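Local coordinates for protein acyl-CoA dehydrogenase (Slackia heliotrinireducens, PDB 4RM7) that belongs to the acyl-CoA dehydrogenase family, with a helical N-terminal domain, a beta-sheet middle domain and a helical C-terminal domain, at residues A[48-53]-A[58-63]; A[76-81]-A[301-306]; A[99-104]-A[111-116]; A[292-297]-A[323-328]. One frame throughout, in Å; residues are numbered along the deposited sequence.

Contact 1: residues A[48-53]-A[58-63]; sequences AFVDLD and GVIHRR
I60 reaches back to the end of helix 43-50 and divides its two branches between F49 and V50. Its CG2 methyl lies 4.1 Å from CE2 of the F49 ring, the two side chains passing each other in opposite directions. The other branch meets V50 at about a right angle: CD1 of I60 is 4.0 Å from CB of V50 and 3.7 Å from the carbonyl O of V50, so the methyl rests partly on backbone. The I60 torsions account for this split: CG1 stands between the backbone N and the carbonyl carbon (chi1 63°), and chi2 is extended and carries CD1 on to V50. No hydrogen bond joins 48-53 to 58-63; the contact is apolar, and its three touching residues are buried. The backbones stay apart, with 7.3 Å between CA of V50 and CA of I60. Y116 of helix 106-119 packs on F49, V50 and I60 alike, while V76 and L80 of helix 70-84 touch the F49 ring, which also stacks with F90. On the helix 10-26 side, Y22 packs against F49, so F49, V50 and I60 sit among helices 10-26, 70-84 and 106-119 of the N-terminal domain.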
# COMPACT_ATOMS: atom_id res chain seq x y z
N ALA A 48 -8.32 -29.98 -30.08
CA ALA A 48 -9.63 -30.06 -29.44
C ALA A 48 -10.16 -28.66 -29.12
O ALA A 48 -11.36 -28.43 -29.10
CB ALA A 48 -9.57 -30.92 -28.17
N PHE A 49 -9.24 -27.72 -28.90
CA PHE A 49 -9.65 -26.35 -28.60
C PHE A 49 -10.30 -25.69 -29.81
O PHE A 49 -11.32 -25.04 -29.66
CB PHE A 49 -8.47 -25.50 -28.11
CG PHE A 49 -8.76 -24.04 -28.05
CD1 PHE A 49 -9.40 -23.49 -26.94
CD2 PHE A 49 -8.43 -23.20 -29.11
CE1 PHE A 49 -9.70 -22.12 -26.87
CE2 PHE A 49 -8.71 -21.81 -29.05
CZ PHE A 49 -9.36 -21.28 -27.93
N VAL A 50 -9.73 -25.85 -31.00
CA VAL A 50 -10.34 -25.19 -32.16
C VAL A 50 -11.55 -25.96 -32.64
O VAL A 50 -12.32 -25.46 -33.45
CB VAL A 50 -9.35 -25.01 -33.32
CG1 VAL A 50 -8.31 -23.97 -32.97
CG2 VAL A 50 -8.71 -26.34 -33.71
N ASP A 51 -11.72 -27.17 -32.14
CA ASP A 51 -12.87 -27.99 -32.48
C ASP A 51 -14.00 -27.76 -31.51
O ASP A 51 -15.05 -28.37 -31.63
CB ASP A 51 -12.50 -29.46 -32.49
CG ASP A 51 -11.74 -29.87 -33.71
OD1 ASP A 51 -11.80 -29.14 -34.71
OD2 ASP A 51 -11.07 -30.91 -33.68
N LEU A 52 -13.78 -26.88 -30.56
CA LEU A 52 -14.74 -26.64 -29.50
C LEU A 52 -16.04 -26.07 -30.01
O LEU A 52 -16.05 -25.34 -30.99
CB LEU A 52 -14.16 -25.67 -28.49
CG LEU A 52 -13.57 -26.26 -27.22
CD1 LEU A 52 -12.98 -25.16 -26.37
CD2 LEU A 52 -14.64 -27.02 -26.46
N ASP A 53 -17.13 -26.40 -29.35
CA ASP A 53 -18.39 -25.79 -29.69
C ASP A 53 -18.48 -24.52 -28.90
O ASP A 53 -18.68 -24.54 -27.70
CB ASP A 53 -19.56 -26.70 -29.33
CG ASP A 53 -20.90 -26.05 -29.61
OD1 ASP A 53 -21.92 -26.52 -29.07
OD2 ASP A 53 -20.95 -25.08 -30.37
N GLY A 58 -18.30 -15.73 -31.94
CA GLY A 58 -17.12 -15.56 -32.76
C GLY A 58 -15.86 -15.56 -31.92
O GLY A 58 -15.33 -14.49 -31.60
N VAL A 59 -15.37 -16.75 -31.57
CA VAL A 59 -14.17 -16.87 -30.75
C VAL A 59 -12.90 -17.06 -31.58
O VAL A 59 -11.89 -16.38 -31.37
CB VAL A 59 -14.30 -18.02 -29.73
CG1 VAL A 59 -12.98 -18.24 -29.01
CG2 VAL A 59 -15.38 -17.70 -28.73
N ILE A 60 -12.93 -18.00 -32.53
CA ILE A 60 -11.84 -18.13 -33.48
C ILE A 60 -12.25 -17.72 -34.90
O ILE A 60 -11.50 -17.91 -35.85
CB ILE A 60 -11.27 -19.58 -33.52
CG1 ILE A 60 -12.33 -20.57 -33.98
CG2 ILE A 60 -10.74 -20.00 -32.17
CD1 ILE A 60 -11.75 -21.94 -34.23
N HIS A 61 -13.45 -17.15 -35.04
CA HIS A 61 -13.93 -16.65 -36.33
C HIS A 61 -14.78 -15.41 -36.08
O HIS A 61 -15.21 -15.19 -34.96
CB HIS A 61 -14.73 -17.73 -37.08
CG HIS A 61 -16.18 -17.83 -36.68
ND1 HIS A 61 -16.59 -18.29 -35.44
CD2 HIS A 61 -17.31 -17.56 -37.37
CE1 HIS A 61 -17.91 -18.29 -35.39
NE2 HIS A 61 -18.38 -17.85 -36.54
N ARG A 62 -14.99 -14.59 -37.11
CA ARG A 62 -15.81 -13.38 -36.94
C ARG A 62 -17.27 -13.69 -37.24
O ARG A 62 -17.71 -13.55 -38.38
CB ARG A 62 -15.32 -12.24 -37.83
CG ARG A 62 -13.89 -11.75 -37.55
CD ARG A 62 -13.38 -10.86 -38.70
NE ARG A 62 -11.92 -10.70 -38.64
CZ ARG A 62 -11.29 -9.67 -38.08
NH1 ARG A 62 -9.95 -9.63 -38.06
NH2 ARG A 62 -11.99 -8.67 -37.53
N ARG A 63 -18.00 -14.10 -36.22
CA ARG A 63 -19.42 -14.40 -36.35
C ARG A 63 -20.19 -13.35 -37.13
O ARG A 63 -20.89 -13.68 -38.09
CB ARG A 63 -20.04 -14.55 -34.96
CG ARG A 63 -21.55 -14.60 -34.96
CD ARG A 63 -22.05 -14.43 -33.55
NE ARG A 63 -21.59 -13.15 -33.03
CZ ARG A 63 -22.27 -12.02 -33.18
NH1 ARG A 63 -23.44 -12.04 -33.80
NH2 ARG A 63 -21.79 -10.88 -32.70

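Contact 2: residues A[76-81]-A[301-306]; sequences VIEELS and LVYGAA
E78 holds CG anti to the backbone N (chi1 165°) and stays extended through chi2, which carries its carboxylate out from helix 70-84 toward Y303. In Y303, CG is anti to the carbonyl carbon (chi1 -71°), which brings the phenol of helix 282-311 to meet it. The helices themselves remain well separated, with CA of E78 9.9 Å from CA of V302. The side chains cross at about a right angle, and the carboxylate plane is turned 76° from the ring. OE1 of E78 is modelled at the hydroxyl edge of Y303, near the plane of the ring, but its spacing from the phenol oxygen is too short to be trusted, so the detailed polar geometry is doubtful at this resolution. The other carboxylate oxygen, OE2 of E78, has a salt bridge to R299, one turn before Y303 on helix 282-311; the buried carboxylate therefore faces a positive charge, which would probably favour its ionised form. F71 meets the Y303 ring edge-to-face, and V74 and L75 of helix 70-84 pack on it as well. L254 of helix 234-270 touches E78. Through the E78-R299 salt bridge and the packing of F71, V74 and L75 on Y303, the N-terminal helices are joined to the C-terminal helical bundle, the two all-helical parts of the acyl-CoA dehydrogenase fold, across some 220 residues of sequence.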
# COMPACT_ATOMS: atom_id res chain seq x y z
N VAL A 76 -13.68 -17.36 -22.40
CA VAL A 76 -12.94 -18.57 -22.77
C VAL A 76 -11.57 -18.53 -22.10
O VAL A 76 -11.20 -19.46 -21.37
CB VAL A 76 -12.80 -18.74 -24.30
CG1 VAL A 76 -11.75 -19.77 -24.64
CG2 VAL A 76 -14.12 -19.16 -24.92
N ILE A 77 -10.84 -17.44 -22.28
CA ILE A 77 -9.50 -17.31 -21.71
C ILE A 77 -9.48 -17.30 -20.19
O ILE A 77 -8.63 -17.96 -19.58
CB ILE A 77 -8.81 -16.07 -22.23
CG1 ILE A 77 -8.61 -16.20 -23.74
CG2 ILE A 77 -7.46 -15.84 -21.52
CD1 ILE A 77 -8.51 -14.90 -24.44
N GLU A 78 -10.41 -16.58 -19.57
CA GLU A 78 -10.46 -16.56 -18.10
C GLU A 78 -10.73 -17.97 -17.55
O GLU A 78 -10.10 -18.39 -16.58
CB GLU A 78 -11.51 -15.58 -17.59
CG GLU A 78 -11.88 -15.75 -16.13
CD GLU A 78 -13.12 -14.95 -15.69
OE1 GLU A 78 -14.01 -14.70 -16.52
OE2 GLU A 78 -13.21 -14.57 -14.49
N GLU A 79 -11.63 -18.72 -18.18
CA GLU A 79 -11.97 -20.03 -17.67
C GLU A 79 -10.86 -21.06 -17.84
O GLU A 79 -10.63 -21.88 -16.95
CB GLU A 79 -13.26 -20.55 -18.33
CG GLU A 79 -13.76 -21.91 -17.79
CD GLU A 79 -14.06 -21.96 -16.27
OE1 GLU A 79 -13.86 -20.97 -15.52
OE2 GLU A 79 -14.51 -23.03 -15.81
N LEU A 80 -10.15 -21.03 -18.97
CA LEU A 80 -9.09 -22.00 -19.20
C LEU A 80 -7.91 -21.70 -18.27
O LEU A 80 -7.26 -22.61 -17.77
CB LEU A 80 -8.64 -21.97 -20.67
CG LEU A 80 -9.72 -22.51 -21.60
CD1 LEU A 80 -9.28 -22.45 -23.02
CD2 LEU A 80 -10.12 -23.93 -21.21
N SER A 81 -7.66 -20.42 -18.03
CA SER A 81 -6.60 -20.00 -17.12
C SER A 81 -6.95 -20.36 -15.70
O SER A 81 -6.06 -20.64 -14.89
CB SER A 81 -6.35 -18.49 -17.21
OG SER A 81 -6.09 -18.10 -18.55
N LEU A 301 -13.33 -4.73 -14.51
CA LEU A 301 -12.58 -3.94 -15.46
C LEU A 301 -12.42 -4.71 -16.76
O LEU A 301 -12.62 -4.16 -17.84
CB LEU A 301 -11.22 -3.54 -14.92
CG LEU A 301 -11.23 -2.52 -13.77
CD1 LEU A 301 -9.81 -2.33 -13.22
CD2 LEU A 301 -11.78 -1.18 -14.21
N VAL A 302 -12.10 -5.99 -16.66
CA VAL A 302 -11.90 -6.81 -17.85
C VAL A 302 -13.21 -6.98 -18.62
O VAL A 302 -13.29 -6.65 -19.81
CB VAL A 302 -11.29 -8.16 -17.48
CG1 VAL A 302 -11.16 -9.04 -18.71
CG2 VAL A 302 -9.93 -7.94 -16.86
N TYR A 303 -14.26 -7.43 -17.94
CA TYR A 303 -15.57 -7.58 -18.58
C TYR A 303 -16.11 -6.28 -19.14
O TYR A 303 -16.78 -6.28 -20.19
CB TYR A 303 -16.60 -8.14 -17.60
CG TYR A 303 -16.41 -9.59 -17.23
CD1 TYR A 303 -17.39 -10.27 -16.49
CD2 TYR A 303 -15.26 -10.29 -17.60
CE1 TYR A 303 -17.24 -11.60 -16.14
CE2 TYR A 303 -15.10 -11.64 -17.22
CZ TYR A 303 -16.09 -12.27 -16.49
OH TYR A 303 -15.97 -13.58 -16.14
N GLY A 304 -15.85 -5.18 -18.45
CA GLY A 304 -16.38 -3.89 -18.91
C GLY A 304 -15.69 -3.48 -20.21
O GLY A 304 -16.35 -3.11 -21.18
N ALA A 305 -14.36 -3.57 -20.24
CA ALA A 305 -13.61 -3.19 -21.44
C ALA A 305 -14.04 -4.08 -22.60
O ALA A 305 -14.22 -3.60 -23.71
CB ALA A 305 -12.09 -3.30 -21.21
N ALA A 306 -14.24 -5.36 -22.33
CA ALA A 306 -14.62 -6.29 -23.38
C ALA A 306 -16.03 -6.00 -23.91
O ALA A 306 -16.26 -6.05 -25.12
CB ALA A 306 -14.53 -7.71 -22.89

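Contact 3: residues A[99-104]-A[111-116]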
# COMPACT_ATOMS: atom_id res chain seq x y z
N ILE A 99 -4.41 -10.20 -35.96
CA ILE A 99 -3.40 -9.33 -36.56
C ILE A 99 -3.05 -9.74 -37.99
O ILE A 99 -2.91 -8.88 -38.87
CB ILE A 99 -2.13 -9.31 -35.71
CG1 ILE A 99 -2.36 -8.48 -34.46
CG2 ILE A 99 -0.96 -8.75 -36.47
CD1 ILE A 99 -1.19 -8.53 -33.51
N LEU A 100 -2.91 -11.03 -38.23
CA LEU A 100 -2.67 -11.50 -39.59
C LEU A 100 -3.80 -11.11 -40.53
O LEU A 100 -3.54 -10.61 -41.63
CB LEU A 100 -2.48 -13.02 -39.64
CG LEU A 100 -2.21 -13.47 -41.07
CD1 LEU A 100 -0.92 -12.88 -41.53
CD2 LEU A 100 -2.21 -14.98 -41.24
N GLU A 101 -5.05 -11.35 -40.12
CA GLU A 101 -6.21 -11.03 -40.95
C GLU A 101 -6.25 -9.55 -41.31
O GLU A 101 -6.51 -9.18 -42.45
CB GLU A 101 -7.51 -11.41 -40.26
CG GLU A 101 -7.80 -12.91 -40.25
CD GLU A 101 -9.08 -13.27 -39.49
OE1 GLU A 101 -9.61 -12.44 -38.73
OE2 GLU A 101 -9.56 -14.40 -39.67
N ALA A 102 -5.96 -8.71 -40.32
CA ALA A 102 -6.00 -7.26 -40.50
C ALA A 102 -5.04 -6.76 -41.56
O ALA A 102 -5.38 -5.86 -42.32
CB ALA A 102 -5.72 -6.56 -39.16
N PHE A 103 -3.84 -7.34 -41.64
CA PHE A 103 -2.79 -6.75 -42.48
C PHE A 103 -2.53 -7.48 -43.79
O PHE A 103 -1.77 -6.99 -44.64
CB PHE A 103 -1.49 -6.65 -41.70
CG PHE A 103 -1.47 -5.52 -40.73
CD1 PHE A 103 -1.07 -4.25 -41.13
CD2 PHE A 103 -1.86 -5.71 -39.42
CE1 PHE A 103 -1.05 -3.20 -40.24
CE2 PHE A 103 -1.84 -4.66 -38.52
CZ PHE A 103 -1.44 -3.40 -38.94
N ALA A 104 -3.15 -8.64 -43.97
CA ALA A 104 -2.91 -9.42 -45.17
C ALA A 104 -4.19 -9.73 -45.93
O ALA A 104 -5.26 -9.82 -45.33
CB ALA A 104 -2.19 -10.71 -44.82
N PRO A 111 -4.26 -19.79 -46.27
CA PRO A 111 -3.51 -20.99 -45.86
C PRO A 111 -3.31 -21.10 -44.36
O PRO A 111 -3.45 -22.18 -43.79
CB PRO A 111 -2.16 -20.82 -46.57
CG PRO A 111 -2.12 -19.40 -47.05
CD PRO A 111 -3.54 -19.03 -47.30
N PHE A 112 -3.01 -19.98 -43.72
CA PHE A 112 -2.74 -19.98 -42.28
C PHE A 112 -3.98 -20.24 -41.44
O PHE A 112 -3.89 -20.91 -40.42
CB PHE A 112 -2.12 -18.65 -41.87
CG PHE A 112 -0.76 -18.43 -42.44
CD1 PHE A 112 0.37 -18.92 -41.79
CD2 PHE A 112 -0.60 -17.74 -43.63
CE1 PHE A 112 1.63 -18.72 -42.31
CE2 PHE A 112 0.66 -17.54 -44.17
CZ PHE A 112 1.78 -18.02 -43.51
N ARG A 113 -5.12 -19.69 -41.86
CA ARG A 113 -6.35 -19.93 -41.12
C ARG A 113 -6.69 -21.40 -41.20
O ARG A 113 -7.04 -22.04 -40.21
CB ARG A 113 -7.51 -19.08 -41.64
CG ARG A 113 -8.87 -19.59 -41.13
CD ARG A 113 -10.02 -18.60 -41.31
NE ARG A 113 -10.07 -17.57 -40.27
CZ ARG A 113 -10.42 -17.78 -39.00
NH1 ARG A 113 -10.44 -16.76 -38.14
NH2 ARG A 113 -10.74 -19.00 -38.57
N THR A 114 -6.56 -21.94 -42.41
CA THR A 114 -6.91 -23.33 -42.66
C THR A 114 -6.06 -24.27 -41.82
O THR A 114 -6.57 -25.23 -41.24
CB THR A 114 -6.77 -23.68 -44.14
OG1 THR A 114 -7.88 -23.11 -44.85
CG2 THR A 114 -6.75 -25.19 -44.35
N GLU A 115 -4.78 -23.97 -41.73
CA GLU A 115 -3.90 -24.79 -40.94
C GLU A 115 -4.31 -24.75 -39.46
O GLU A 115 -4.29 -25.77 -38.76
CB GLU A 115 -2.45 -24.34 -41.10
CG GLU A 115 -1.50 -25.12 -40.23
CD GLU A 115 -0.08 -24.63 -40.32
OE1 GLU A 115 0.59 -24.57 -39.26
OE2 GLU A 115 0.37 -24.32 -41.45
N TYR A 116 -4.70 -23.57 -39.00
CA TYR A 116 -5.09 -23.38 -37.62
C TYR A 116 -6.37 -24.16 -37.30
O TYR A 116 -6.49 -24.77 -36.23
CB TYR A 116 -5.28 -21.89 -37.32
CG TYR A 116 -5.71 -21.59 -35.89
CD1 TYR A 116 -4.94 -21.99 -34.82
CD2 TYR A 116 -6.89 -20.89 -35.64
CE1 TYR A 116 -5.32 -21.71 -33.52
CE2 TYR A 116 -7.29 -20.60 -34.34
CZ TYR A 116 -6.50 -21.01 -33.29
OH TYR A 116 -6.90 -20.73 -32.01
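R113 grips E101 side-on with two nitrogens, both directed at the single oxygen OE2. The shorter and straighter hydrogen bond runs from NH1 of R113 to OE2 of E101 at 2.9 Å, with an N-H...O angle of 159°; it meets the syn side of the oxygen, somewhat out of the carboxylate plane. NE of R113 adds a longer bond of 3.3 Å to OE2 of E101. OE2 of E101 lies in the guanidinium plane, which is turned 40° from the carboxylate. R113 is extended through chi2, then bends at chi3 (-81°), which turns this edge to E101. Beside the salt bridge, CD2 of L100 packs 3.7 Å from CB of F112, and the two side chains cross at about a right angle.

Further out, the other oxygen of the carboxylate, OE1 of E101, takes a hydrogen bond from Y68 OH and a salt bridge from R62, so both its oxygens are engaged. The guanidinium is fixed in turn: NH1 of R113 also bonds to the carbonyl of I60, and NH2 bonds to Q117, one turn along its own helix. The Y124 and F112 rings meet with their planes nearly perpendicular, and Y124 also touches L100. The motif is a helical hairpin, helices 90-103 and 106-119 joined by a short turn, at the edge of the N-terminal domain where strand 124-127 begins the beta-sheet domain.

Contact 4: residues A[292-297]-A[323-328]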
# COMPACT_ATOMS: atom_id res chain seq x y z
N GLU A 292 -10.93 -11.18 -2.52
CA GLU A 292 -12.17 -11.22 -3.26
C GLU A 292 -12.52 -9.82 -3.79
O GLU A 292 -13.12 -9.69 -4.86
CB GLU A 292 -13.30 -11.79 -2.41
CG GLU A 292 -14.54 -12.18 -3.22
CD GLU A 292 -14.27 -13.28 -4.28
OE1 GLU A 292 -13.39 -14.12 -4.06
OE2 GLU A 292 -14.94 -13.33 -5.33
N VAL A 293 -12.14 -8.77 -3.06
CA VAL A 293 -12.36 -7.41 -3.55
C VAL A 293 -11.54 -7.17 -4.82
O VAL A 293 -12.04 -6.63 -5.82
CB VAL A 293 -11.97 -6.34 -2.53
CG1 VAL A 293 -11.86 -5.00 -3.22
CG2 VAL A 293 -12.98 -6.27 -1.40
N LYS A 294 -10.28 -7.58 -4.78
CA LYS A 294 -9.43 -7.40 -5.95
C LYS A 294 -9.95 -8.20 -7.14
O LYS A 294 -9.98 -7.68 -8.26
CB LYS A 294 -7.98 -7.76 -5.62
CG LYS A 294 -7.36 -6.74 -4.69
CD LYS A 294 -5.96 -7.10 -4.32
CE LYS A 294 -5.46 -6.17 -3.24
NZ LYS A 294 -4.08 -6.55 -2.79
N LEU A 295 -10.40 -9.44 -6.91
CA LEU A 295 -10.93 -10.26 -8.00
C LEU A 295 -12.18 -9.60 -8.58
O LEU A 295 -12.36 -9.58 -9.81
CB LEU A 295 -11.28 -11.66 -7.53
CG LEU A 295 -10.16 -12.63 -7.19
CD1 LEU A 295 -10.75 -13.88 -6.55
CD2 LEU A 295 -9.42 -12.95 -8.49
N THR A 296 -13.03 -9.08 -7.70
CA THR A 296 -14.25 -8.39 -8.14
C THR A 296 -13.89 -7.21 -9.05
O THR A 296 -14.47 -7.06 -10.12
CB THR A 296 -15.07 -7.87 -6.93
OG1 THR A 296 -15.25 -8.94 -5.99
CG2 THR A 296 -16.45 -7.39 -7.39
N ASN A 297 -12.93 -6.40 -8.62
CA ASN A 297 -12.50 -5.24 -9.39
C ASN A 297 -11.89 -5.64 -10.75
O ASN A 297 -12.26 -5.11 -11.79
CB ASN A 297 -11.51 -4.40 -8.56
CG ASN A 297 -12.20 -3.61 -7.44
OD1 ASN A 297 -13.42 -3.42 -7.45
ND2 ASN A 297 -11.41 -3.14 -6.47
N LYS A 323 -5.48 -2.40 -17.78
CA LYS A 323 -4.12 -2.95 -17.83
C LYS A 323 -3.27 -2.43 -16.68
O LYS A 323 -2.34 -3.09 -16.24
CB LYS A 323 -3.45 -2.63 -19.17
CG LYS A 323 -2.11 -3.33 -19.37
CD LYS A 323 -2.25 -4.82 -19.11
CE LYS A 323 -1.03 -5.61 -19.57
NZ LYS A 323 0.23 -5.16 -18.94
N TYR A 324 -3.57 -1.23 -16.19
CA TYR A 324 -2.80 -0.65 -15.10
C TYR A 324 -3.06 -1.40 -13.81
O TYR A 324 -2.17 -1.62 -13.00
CB TYR A 324 -3.15 0.84 -14.92
CG TYR A 324 -2.37 1.55 -13.82
CD1 TYR A 324 -1.09 2.01 -14.05
CD2 TYR A 324 -2.94 1.77 -12.57
CE1 TYR A 324 -0.37 2.66 -13.05
CE2 TYR A 324 -2.23 2.44 -11.56
CZ TYR A 324 -0.95 2.88 -11.81
OH TYR A 324 -0.24 3.52 -10.81
N TYR A 325 -4.30 -1.83 -13.64
CA TYR A 325 -4.72 -2.34 -12.36
C TYR A 325 -4.53 -3.85 -12.22
O TYR A 325 -4.08 -4.33 -11.18
CB TYR A 325 -6.19 -1.97 -12.10
CG TYR A 325 -6.73 -2.56 -10.81
CD1 TYR A 325 -6.48 -1.94 -9.57
CD2 TYR A 325 -7.45 -3.74 -10.82
CE1 TYR A 325 -6.96 -2.49 -8.38
CE2 TYR A 325 -7.96 -4.29 -9.63
CZ TYR A 325 -7.70 -3.67 -8.42
OH TYR A 325 -8.21 -4.21 -7.25
N VAL A 326 -4.88 -4.59 -13.25
CA VAL A 326 -5.16 -6.01 -13.09
C VAL A 326 -3.94 -6.91 -12.86
O VAL A 326 -3.97 -7.72 -11.94
CB VAL A 326 -5.99 -6.56 -14.29
CG1 VAL A 326 -6.13 -8.10 -14.21
CG2 VAL A 326 -7.37 -5.92 -14.26
N PRO A 327 -2.88 -6.79 -13.69
CA PRO A 327 -1.76 -7.70 -13.43
C PRO A 327 -1.15 -7.51 -12.05
O PRO A 327 -0.82 -8.49 -11.38
CB PRO A 327 -0.76 -7.35 -14.53
CG PRO A 327 -1.60 -6.79 -15.64
CD PRO A 327 -2.67 -6.00 -14.92
N LYS A 328 -1.02 -6.26 -11.59
CA LYS A 328 -0.45 -6.06 -10.27
C LYS A 328 -1.40 -6.62 -9.21
O LYS A 328 -0.97 -7.29 -8.26
CB LYS A 328 -0.17 -4.58 -10.02
CG LYS A 328 0.56 -4.31 -8.74
CD LYS A 328 0.50 -2.86 -8.42
CE LYS A 328 1.61 -2.46 -7.48
NZ LYS A 328 1.51 -1.01 -7.11
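Segments 292-297 and 323-328, on the successive helices 282-311 and 316-341, are nearest at N297 and V326, with CA atoms 8.3 Å apart. The space between them is bridged by Y325, with CG anti to the backbone N (chi1 176°), its CB directed at the segment 292-297 and its ring reaching the backbone of that helix. The phenol end settles over the turn between K294 and N297. On one residue it meets backbone and aliphatic chain, OH of Y325 lying 3.7 Å from both CA and CG of K294. On the other, CB of N297 sits obliquely to the ring, 3.7 Å from CE2 of Y325. ND2 of N297 gives a weak hydrogen bond of 3.5 Å to OH of Y325; it is nearly straight at 160° but long, and the amide is turned 67° from the ring. K294 crosses the tyrosine at about a right angle and runs on, extended, to a salt bridge with E332 on helix 316-341. The contact lies at a subunit interface: N297 of the second subunit packs on both N297 and Y325, while Y324 and E292 hydrogen-bond to E290 and Y384 of that subunit, respectively. Within the chain, helix 234-270 lies against L295 and K323, and helix 369-386 packs on K323 and Y324.

Overall arrangement
Contacts 1 and 3 form one block of the N-terminal domain, their centres 14 Å apart: I60 O meets R113 NH1 at 2.8 Å, and R62 NE reaches E101 OE1 at 2.9 Å. Contact 1 touches contact 2 through F49 CE1, 3.8 Å from V76 CG1, the two centres being 16 Å apart. Contact 2 passes into the C-terminal bundle and shares helix 282-311 with contact 4, their centres 12 Å apart and L301 CD1 packing 3.6 Å from Y325 CD2; both touch the second subunit. Contacts 3 and 4 lie on opposite sides of the chain's centre, with centres about 33 Å apart. The series thus runs from the N-terminal helices to the subunit interface.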